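PDB 2ZK9: protein-glutaminase from Chryseobacterium proteolyticum, which probably catalyses the hydrolytic deamidation of glutamine side chains in proteins, using a papain-like (clan CA) fold. Local coordinates for residues E61-Y66 and A116-C121; G67-S72 and A120-S125; S81-I86 and I101-L106. All blocks are in the same frame, centred on the assembly; numbering follows the deposited sequence.

Contact 1 of 3, residues E61-Y66 and A116-C121; sequences EKQFVY and AWRNAC
V65 and R118 mark the closest backbone approach, with CA atoms 7.0 Å apart, where the axes of strand 61-66 and helix segment 116-120 run at 35° to each other and approach to 9.9 Å. Q63 and V65 point toward the helix, and F64 between them points away. This is helix-on-sheet packing: the helix lies against one face of the mixed sheet.

Q63 carries the polar part of the contact. Its chain is extended, with CG anti to the backbone N (chi1 -173°), and this brings the amide to R118. R118 NH1 donates to Q63 OE1 at 2.8 Å, with an N-H...O angle of 161°. The oxygen sits at the guanidinium edge, in its plane, while the donor is somewhat tilted from the carbonyl plane of the amide. The two side chains cross at about a right angle. D114 ties both ends together: its OD1 takes a salt bridge from R118 NH1 and a hydrogen bond from Q63 NE2. N136 also accepts from NE2.

The W117 ring fills the other part of the interface. Its CH2 lies 3.3 Å from Q63 O and 3.7 Å from V65 CG1, both met obliquely. V65 splits its two methyls. CG1 also meets C121 SG at 3.9 Å, and CG2 lies 4.0 Å from R118 CD, against the aliphatic part of that chain.

The amide of Q63 is thus held at both its oxygen and its nitrogen, which should fix its flip. The arginine probably has its charge offset by D114, so a charged group can sit beside a largely buried, apolar patch.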
loop_
_atom_site.group_PDB
_atom_site.type_symbol
_atom_site.label_atom_id
_atom_site.label_comp_id
_atom_site.label_asym_id
_atom_site.label_seq_id
_atom_site.Cartn_x
_atom_site.Cartn_y
_atom_site.Cartn_z
ATOM N N GLU A 61 -2.935 2.546 -10.384
ATOM C CA GLU A 61 -1.896 3.538 -10.115
ATOM C C GLU A 61 -1.303 3.312 -8.758
ATOM O O GLU A 61 -1.859 2.555 -7.911
ATOM C CB GLU A 61 -2.521 4.951 -10.203
ATOM C CG GLU A 61 -2.846 5.351 -11.650
ATOM C CD GLU A 61 -3.652 6.615 -11.662
ATOM O OE1 GLU A 61 -4.866 6.574 -11.354
ATOM O OE2 GLU A 61 -3.054 7.729 -11.899
ATOM N N LYS A 62 -0.225 3.986 -8.447
ATOM C CA LYS A 62 0.256 4.224 -7.086
ATOM C C LYS A 62 -0.080 5.665 -6.738
ATOM O O LYS A 62 0.006 6.539 -7.603
ATOM C CB LYS A 62 1.742 4.010 -6.928
ATOM C CG LYS A 62 2.293 2.653 -7.278
ATOM C CD LYS A 62 1.853 1.548 -6.325
ATOM C CE LYS A 62 2.263 0.172 -6.773
ATOM N NZ LYS A 62 3.730 0.103 -6.914
ATOM N N GLN A 63 -0.362 5.923 -5.466
ATOM C CA GLN A 63 -0.252 7.284 -4.969
ATOM C C GLN A 63 0.849 7.292 -3.903
ATOM O O GLN A 63 0.834 6.475 -2.983
ATOM C CB GLN A 63 -1.552 7.827 -4.379
ATOM C CG GLN A 63 -1.452 9.303 -4.014
ATOM C CD GLN A 63 -2.762 9.965 -3.690
ATOM O OE1 GLN A 63 -3.051 10.293 -2.535
ATOM N NE2 GLN A 63 -3.624 10.125 -4.698
ATOM N N PHE A 64 1.786 8.221 -4.071
ATOM C CA PHE A 64 2.832 8.509 -3.124
ATOM C C PHE A 64 2.499 9.782 -2.392
ATOM O O PHE A 64 2.142 10.771 -3.034
ATOM C CB PHE A 64 4.184 8.666 -3.809
ATOM C CG PHE A 64 4.708 7.394 -4.427
ATOM C CD1 PHE A 64 5.576 6.560 -3.738
ATOM C CD2 PHE A 64 4.346 6.998 -5.709
ATOM C CE1 PHE A 64 6.033 5.373 -4.256
ATOM C CE2 PHE A 64 4.788 5.806 -6.254
ATOM C CZ PHE A 64 5.654 4.980 -5.527
ATOM N N VAL A 65 2.647 9.796 -1.067
ATOM C CA VAL A 65 2.466 11.009 -0.284
ATOM C C VAL A 65 3.739 11.227 0.511
ATOM O O VAL A 65 4.347 10.256 0.967
ATOM C CB VAL A 65 1.186 10.895 0.603
ATOM C CG1 VAL A 65 1.195 9.732 1.557
ATOM C CG2 VAL A 65 0.966 12.192 1.372
ATOM N N TYR A 66 4.143 12.461 0.662
ATOM C CA TYR A 66 5.396 12.840 1.242
ATOM C C TYR A 66 5.197 13.920 2.315
ATOM O O TYR A 66 4.318 14.738 2.155
ATOM C CB TYR A 66 6.347 13.435 0.185
ATOM C CG TYR A 66 6.522 12.578 -1.046
ATOM C CD1 TYR A 66 7.540 11.661 -1.153
ATOM C CD2 TYR A 66 5.641 12.698 -2.102
ATOM C CE1 TYR A 66 7.689 10.865 -2.300
ATOM C CE2 TYR A 66 5.789 11.921 -3.221
ATOM C CZ TYR A 66 6.808 11.006 -3.324
ATOM O OH TYR A 66 6.922 10.282 -4.504
ATOM N N ALA A 116 -9.166 10.777 2.251
ATOM C CA ALA A 116 -9.195 10.148 3.576
ATOM C C ALA A 116 -7.886 9.461 3.886
ATOM O O ALA A 116 -7.373 9.496 5.021
ATOM C CB ALA A 116 -10.345 9.163 3.626
ATOM N N TRP A 117 -7.315 8.823 2.882
ATOM C CA TRP A 117 -6.053 8.122 3.040
ATOM C C TRP A 117 -4.910 9.062 3.430
ATOM O O TRP A 117 -4.164 8.798 4.369
ATOM C CB TRP A 117 -5.749 7.344 1.781
ATOM C CG TRP A 117 -4.458 6.588 1.809
ATOM C CD1 TRP A 117 -4.157 5.454 2.508
ATOM C CD2 TRP A 117 -3.298 6.932 1.064
ATOM N NE1 TRP A 117 -2.876 5.067 2.233
ATOM C CE2 TRP A 117 -2.305 5.946 1.356
ATOM C CE3 TRP A 117 -2.962 7.944 0.167
ATOM C CZ2 TRP A 117 -1.054 5.976 0.787
ATOM C CZ3 TRP A 117 -1.719 7.982 -0.389
ATOM C CH2 TRP A 117 -0.755 7.009 -0.095
ATOM N N ARG A 118 -4.765 10.133 2.658
ATOM C CA ARG A 118 -3.677 11.067 2.991
ATOM C C ARG A 118 -3.856 11.639 4.383
ATOM O O ARG A 118 -2.899 11.853 5.122
ATOM C CB ARG A 118 -3.574 12.174 1.967
ATOM C CG ARG A 118 -3.067 11.658 0.596
ATOM C CD ARG A 118 -2.616 12.810 -0.320
ATOM N NE ARG A 118 -3.651 13.796 -0.578
ATOM C CZ ARG A 118 -4.569 13.664 -1.509
ATOM N NH1 ARG A 118 -4.640 12.613 -2.301
ATOM N NH2 ARG A 118 -5.486 14.652 -1.650
ATOM N N ASN A 119 -5.127 11.910 4.767
ATOM C CA ASN A 119 -5.346 12.429 6.133
ATOM C C ASN A 119 -4.933 11.412 7.200
ATOM O O ASN A 119 -4.432 11.859 8.250
ATOM C CB ASN A 119 -6.812 12.851 6.237
ATOM C CG ASN A 119 -7.097 13.477 7.584
ATOM O OD1 ASN A 119 -7.800 12.841 8.378
ATOM N ND2 ASN A 119 -6.578 14.637 7.863
ATOM N N ALA A 120 -5.080 10.108 6.963
ATOM C CA ALA A 120 -4.601 9.111 7.901
ATOM C C ALA A 120 -3.105 9.039 7.977
ATOM O O ALA A 120 -2.569 8.435 8.921
ATOM C CB ALA A 120 -5.175 7.748 7.556
ATOM N N CYS A 121 -2.398 9.619 6.996
ATOM C CA CYS A 121 -0.943 9.720 7.022
ATOM C C CYS A 121 -0.433 10.941 7.756
ATOM O O CYS A 121 0.777 11.125 7.855
ATOM C CB CYS A 121 -0.422 9.729 5.578
ATOM S SG CYS A 121 -0.740 8.223 4.651
#

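Contact 2 of 3, residues G67-S72 and A120-S125; sequences GNLKAS and ACVNTS
A chi1 of -173° on N123 sets its CG opposite the backbone N and turns the amide toward S72, where ND2 lies 3.7 Å from S72 CB. The same rotation lets OD1 close an Asx turn, accepting from S125 N and, at 2.7 Å, from S125 OG. Both donors reach OD1 from one face of the amide.

The backbones meet in a single beta bridge between K70 and V122. It joins strand 69-72, the partner of strand 77-80, to the loop after helix 114-120. K70 N donates to C121 O at 2.8 Å, and N123 N donates to K70 O at 2.9 Å. The K70 side chain leads away from the bridge and ends on S128 O and C126 O. The disulfide C77-C126 makes a second, covalent link between this loop and strand 77-80.

One water extends the pairing. It donates to A120 O at 2.7 Å and accepts from S72 N at 3.0 Å and from N123 ND2 at 2.9 Å. The N123 amide therefore serves both the turn and the water. A leucine in place of N123 would probably leave S125 N and OG without their shared acceptor and the water without one of its donors.

At the other end the contact is apolar. L69 and V122 cross at a slant, with L69 CD2 3.9 Å from V122 CG1.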
loop_
_atom_site.group_PDB
_atom_site.type_symbol
_atom_site.label_atom_id
_atom_site.label_comp_id
_atom_site.label_asym_id
_atom_site.label_seq_id
_atom_site.Cartn_x
_atom_site.Cartn_y
_atom_site.Cartn_z
ATOM N N GLY A 67 6.011 13.885 3.373
ATOM C CA GLY A 67 5.905 14.932 4.360
ATOM C C GLY A 67 6.432 14.530 5.685
ATOM O O GLY A 67 7.198 13.588 5.794
ATOM N N ASN A 68 5.968 15.244 6.700
ATOM C CA ASN A 68 6.171 14.881 8.098
ATOM C C ASN A 68 4.984 13.984 8.459
ATOM O O ASN A 68 3.983 14.450 8.996
ATOM C CB ASN A 68 6.200 16.129 8.963
ATOM C CG ASN A 68 6.350 15.816 10.429
ATOM O OD1 ASN A 68 6.882 14.775 10.795
ATOM N ND2 ASN A 68 5.853 16.680 11.269
ATOM N N LEU A 69 5.045 12.717 8.066
ATOM C CA LEU A 69 3.876 11.832 8.141
ATOM C C LEU A 69 3.884 11.075 9.460
ATOM O O LEU A 69 4.905 10.715 10.004
ATOM C CB LEU A 69 3.877 10.851 6.969
ATOM C CG LEU A 69 4.000 11.465 5.593
ATOM C CD1 LEU A 69 3.895 10.355 4.545
ATOM C CD2 LEU A 69 2.955 12.554 5.332
ATOM N N LYS A 70 2.663 10.813 9.947
ATOM C CA LYS A 70 2.407 10.125 11.198
ATOM C C LYS A 70 1.156 9.273 11.020
ATOM O O LYS A 70 0.160 9.773 10.512
ATOM C CB LYS A 70 2.131 11.153 12.320
ATOM C CG LYS A 70 3.182 12.145 12.633
ATOM C CD LYS A 70 4.398 11.587 13.226
ATOM C CE LYS A 70 5.446 12.651 13.673
ATOM N NZ LYS A 70 4.842 13.579 14.712
ATOM N N ALA A 71 1.199 8.019 11.499
ATOM C CA ALA A 71 0.052 7.136 11.395
ATOM C C ALA A 71 -0.051 6.298 12.651
ATOM O O ALA A 71 0.945 5.958 13.285
ATOM C CB ALA A 71 0.159 6.263 10.174
ATOM N N SER A 72 -1.267 5.922 12.978
ATOM C CA SER A 72 -1.542 5.059 14.132
ATOM C C SER A 72 -2.217 3.745 13.729
ATOM O O SER A 72 -3.023 3.744 12.831
ATOM C CB SER A 72 -2.483 5.799 15.037
ATOM O OG SER A 72 -2.754 4.959 16.204
ATOM N N ALA A 120 -5.080 10.108 6.963
ATOM C CA ALA A 120 -4.601 9.111 7.901
ATOM C C ALA A 120 -3.105 9.039 7.977
ATOM O O ALA A 120 -2.569 8.435 8.921
ATOM C CB ALA A 120 -5.175 7.748 7.556
ATOM N N CYS A 121 -2.398 9.619 6.996
ATOM C CA CYS A 121 -0.943 9.720 7.022
ATOM C C CYS A 121 -0.433 10.941 7.756
ATOM O O CYS A 121 0.777 11.125 7.855
ATOM C CB CYS A 121 -0.422 9.729 5.578
ATOM S SG CYS A 121 -0.740 8.223 4.651
ATOM N N VAL A 122 -1.347 11.774 8.260
ATOM C CA VAL A 122 -0.996 12.943 9.055
ATOM C C VAL A 122 -1.865 12.928 10.313
ATOM O O VAL A 122 -2.565 13.885 10.645
ATOM C CB VAL A 122 -1.072 14.243 8.254
ATOM C CG1 VAL A 122 0.147 14.297 7.311
ATOM C CG2 VAL A 122 -2.387 14.419 7.511
ATOM N N ASN A 123 -1.797 11.825 11.052
ATOM C CA ASN A 123 -2.642 11.560 12.202
ATOM C C ASN A 123 -2.052 12.261 13.427
ATOM O O ASN A 123 -1.039 11.808 13.962
ATOM C CB ASN A 123 -2.760 10.047 12.383
ATOM C CG ASN A 123 -3.748 9.684 13.450
ATOM O OD1 ASN A 123 -3.995 10.419 14.387
ATOM N ND2 ASN A 123 -4.302 8.486 13.282
ATOM N N THR A 124 -2.689 13.314 13.878
ATOM C CA THR A 124 -2.148 14.087 14.997
ATOM C C THR A 124 -2.323 13.461 16.352
ATOM O O THR A 124 -1.747 13.946 17.317
ATOM C CB THR A 124 -2.761 15.489 14.967
ATOM O OG1 THR A 124 -4.184 15.404 15.040
ATOM C CG2 THR A 124 -2.336 16.250 13.716
ATOM N N SER A 125 -2.972 12.293 16.465
ATOM C CA SER A 125 -2.830 11.492 17.680
ATOM C C SER A 125 -1.392 10.958 17.834
ATOM O O SER A 125 -1.034 10.400 18.876
ATOM C CB SER A 125 -3.868 10.389 17.787
ATOM O OG SER A 125 -3.668 9.362 16.838
HETATM O O HOH W 1 -3.379 6.888 11.037
#

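Contact 3 of 3, residues S81-I86 and I101-L106; sequences SYHVAI and IIDPSL
H83, on strand 82-91, and D103, which follows strand 97-102, belong to a beta hairpin whose layout is consistent with the Cys-His-Asp site of papain-like enzymes. H83 packs on C42 at the start of helix 42-55, and its side chain is about 5 Å from a bound sodium ion.

H83 NE2 donates to D103 OD2 at 2.8 Å, with an N-H...O angle of 155°. The oxygen lies at the ring edge, near its plane, and is met on its syn side. The carboxylate is turned 41° from the ring plane, yet OD2 still meets the ring at its edge. H83 CG is anti to the backbone N (chi1 -173°), and this sends the ring across to the aspartate, which comes from the opposite direction. L106 CD1 lies 3.9 Å from H83 NE2, meeting the ring obliquely.

D103 is held from several sides. W117 NE1 is a second donor to OD2. S105 N donates to D103 OD1, which closes an Asx turn.

Next to this pair the hairpin is apolar. A85 CB lies 3.7 Å from D103 CB and 3.8 Å from I101 CG2. I86 and I102 form an antiparallel hydrogen-bonded pair, in which I102 N donates to I86 O at 3.0 Å. The same oxygen has a CA-H...O contact from I101 CA at 3.2 Å. I86 CG1 rests on I102 CB.

Bonds from H83, W117 and S105 should hold the carboxylate in one orientation, and the bond to NE2 is likely to limit rotation of the imidazole. W117 and S105 thus form a second shell that positions D103, and through it H83.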
loop_
_atom_site.group_PDB
_atom_site.type_symbol
_atom_site.label_atom_id
_atom_site.label_comp_id
_atom_site.label_asym_id
_atom_site.label_seq_id
_atom_site.Cartn_x
_atom_site.Cartn_y
_atom_site.Cartn_z
ATOM N N SER A 81 8.571 9.470 6.230
ATOM C CA SER A 81 8.839 10.553 5.310
ATOM C C SER A 81 7.995 10.418 4.055
ATOM O O SER A 81 7.812 11.433 3.337
ATOM C CB SER A 81 10.303 10.609 4.951
ATOM O OG SER A 81 10.759 9.410 4.383
ATOM N N TYR A 82 7.508 9.230 3.731
ATOM C CA TYR A 82 6.623 9.031 2.609
ATOM C C TYR A 82 5.775 7.783 2.919
ATOM O O TYR A 82 6.135 6.972 3.740
ATOM C CB TYR A 82 7.306 8.893 1.246
ATOM C CG TYR A 82 7.840 7.526 0.969
ATOM C CD1 TYR A 82 9.059 7.097 1.493
ATOM C CD2 TYR A 82 7.139 6.608 0.189
ATOM C CE1 TYR A 82 9.498 5.808 1.208
ATOM C CE2 TYR A 82 7.571 5.375 -0.086
ATOM C CZ TYR A 82 8.749 4.951 0.432
ATOM O OH TYR A 82 9.184 3.695 0.109
ATOM N N HIS A 83 4.678 7.664 2.163
ATOM C CA HIS A 83 3.900 6.455 2.172
ATOM C C HIS A 83 3.360 6.236 0.755
ATOM O O HIS A 83 3.300 7.165 -0.061
ATOM C CB HIS A 83 2.768 6.553 3.226
ATOM C CG HIS A 83 2.006 5.251 3.416
ATOM N ND1 HIS A 83 2.645 4.046 3.455
ATOM C CD2 HIS A 83 0.696 5.042 3.554
ATOM C CE1 HIS A 83 1.723 3.126 3.626
ATOM N NE2 HIS A 83 0.494 3.696 3.710
ATOM N N VAL A 84 2.965 5.016 0.447
ATOM C CA VAL A 84 2.457 4.648 -0.846
ATOM C C VAL A 84 1.383 3.578 -0.656
ATOM O O VAL A 84 1.498 2.729 0.227
ATOM C CB VAL A 84 3.591 4.175 -1.799
ATOM C CG1 VAL A 84 4.373 3.008 -1.250
ATOM C CG2 VAL A 84 3.057 3.867 -3.180
ATOM N N ALA A 85 0.392 3.598 -1.531
ATOM C CA ALA A 85 -0.593 2.557 -1.650
ATOM C C ALA A 85 -1.097 2.532 -3.096
ATOM O O ALA A 85 -0.690 3.317 -3.927
ATOM C CB ALA A 85 -1.720 2.739 -0.634
ATOM N N ILE A 86 -1.973 1.551 -3.384
ATOM C CA ILE A 86 -2.536 1.453 -4.729
ATOM C C ILE A 86 -3.785 2.298 -4.829
ATOM O O ILE A 86 -4.601 2.362 -3.906
ATOM C CB ILE A 86 -2.784 -0.021 -5.145
ATOM C CG1 ILE A 86 -3.790 -0.770 -4.278
ATOM C CG2 ILE A 86 -1.456 -0.740 -5.275
ATOM C CD1 ILE A 86 -4.286 -2.040 -4.909
ATOM N N ILE A 101 -8.220 4.415 -2.870
ATOM C CA ILE A 101 -7.066 3.758 -2.335
ATOM C C ILE A 101 -7.451 2.448 -1.678
ATOM O O ILE A 101 -8.473 2.363 -0.998
ATOM C CB ILE A 101 -6.382 4.664 -1.271
ATOM C CG1 ILE A 101 -5.819 5.937 -1.882
ATOM C CG2 ILE A 101 -5.351 3.903 -0.464
ATOM C CD1 ILE A 101 -4.500 5.766 -2.663
ATOM N N ILE A 102 -6.607 1.417 -1.891
ATOM C CA ILE A 102 -6.650 0.210 -1.071
ATOM C C ILE A 102 -5.396 0.199 -0.251
ATOM O O ILE A 102 -4.270 0.197 -0.783
ATOM C CB ILE A 102 -6.843 -1.062 -1.899
ATOM C CG1 ILE A 102 -8.234 -1.028 -2.586
ATOM C CG2 ILE A 102 -6.661 -2.263 -1.031
ATOM C CD1 ILE A 102 -8.531 -2.200 -3.495
ATOM N N ASP A 103 -5.544 0.229 1.080
ATOM C CA ASP A 103 -4.402 0.185 1.962
ATOM C C ASP A 103 -4.836 -0.392 3.321
ATOM O O ASP A 103 -5.114 0.342 4.262
ATOM C CB ASP A 103 -3.776 1.553 2.210
ATOM C CG ASP A 103 -2.567 1.497 3.088
ATOM O OD1 ASP A 103 -2.165 0.361 3.507
ATOM O OD2 ASP A 103 -2.003 2.563 3.361
ATOM N N PRO A 104 -4.850 -1.707 3.437
ATOM C CA PRO A 104 -5.201 -2.344 4.723
ATOM C C PRO A 104 -4.270 -2.078 5.861
ATOM O O PRO A 104 -4.607 -2.450 6.992
ATOM C CB PRO A 104 -5.242 -3.835 4.341
ATOM C CG PRO A 104 -5.591 -3.871 2.904
ATOM C CD PRO A 104 -4.781 -2.712 2.355
ATOM N N SER A 105 -3.111 -1.483 5.657
ATOM C CA SER A 105 -2.284 -1.060 6.793
ATOM C C SER A 105 -2.897 0.115 7.566
ATOM O O SER A 105 -2.569 0.288 8.707
ATOM C CB SER A 105 -0.833 -0.787 6.419
ATOM O OG SER A 105 -0.624 0.432 5.682
ATOM N N LEU A 106 -3.767 0.871 6.913
ATOM C CA LEU A 106 -4.448 2.022 7.505
ATOM C C LEU A 106 -5.958 1.853 7.550
ATOM O O LEU A 106 -6.585 2.478 8.405
ATOM C CB LEU A 106 -4.052 3.316 6.807
ATOM C CG LEU A 106 -2.576 3.690 6.935
ATOM C CD1 LEU A 106 -2.296 4.946 6.109
ATOM C CD2 LEU A 106 -2.169 3.884 8.372
#

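Overall arrangement
Contacts 1 and 3 are buried and lie close together, with centres about 6 Å apart. They share one sheet, since strands 61-66 and 82-91 are neighbours in it. The two are tied directly, by the backbone bond of V65 O with H83 N and through W117. Contact 2 lies farther out, is partly exposed, and follows directly in the chain: strand 69-72 comes after 61-66, and A120 and C121 belong to both contacts 1 and 2. Contact 3 is nested in sequence inside the loops closed by the other two. Contact 1 relies on a side-chain bond among apolar groups, contact 3 adds a strand-to-strand backbone bond to its His-carboxylate bond, and contact 2 rests on backbone bonds and a bridging water.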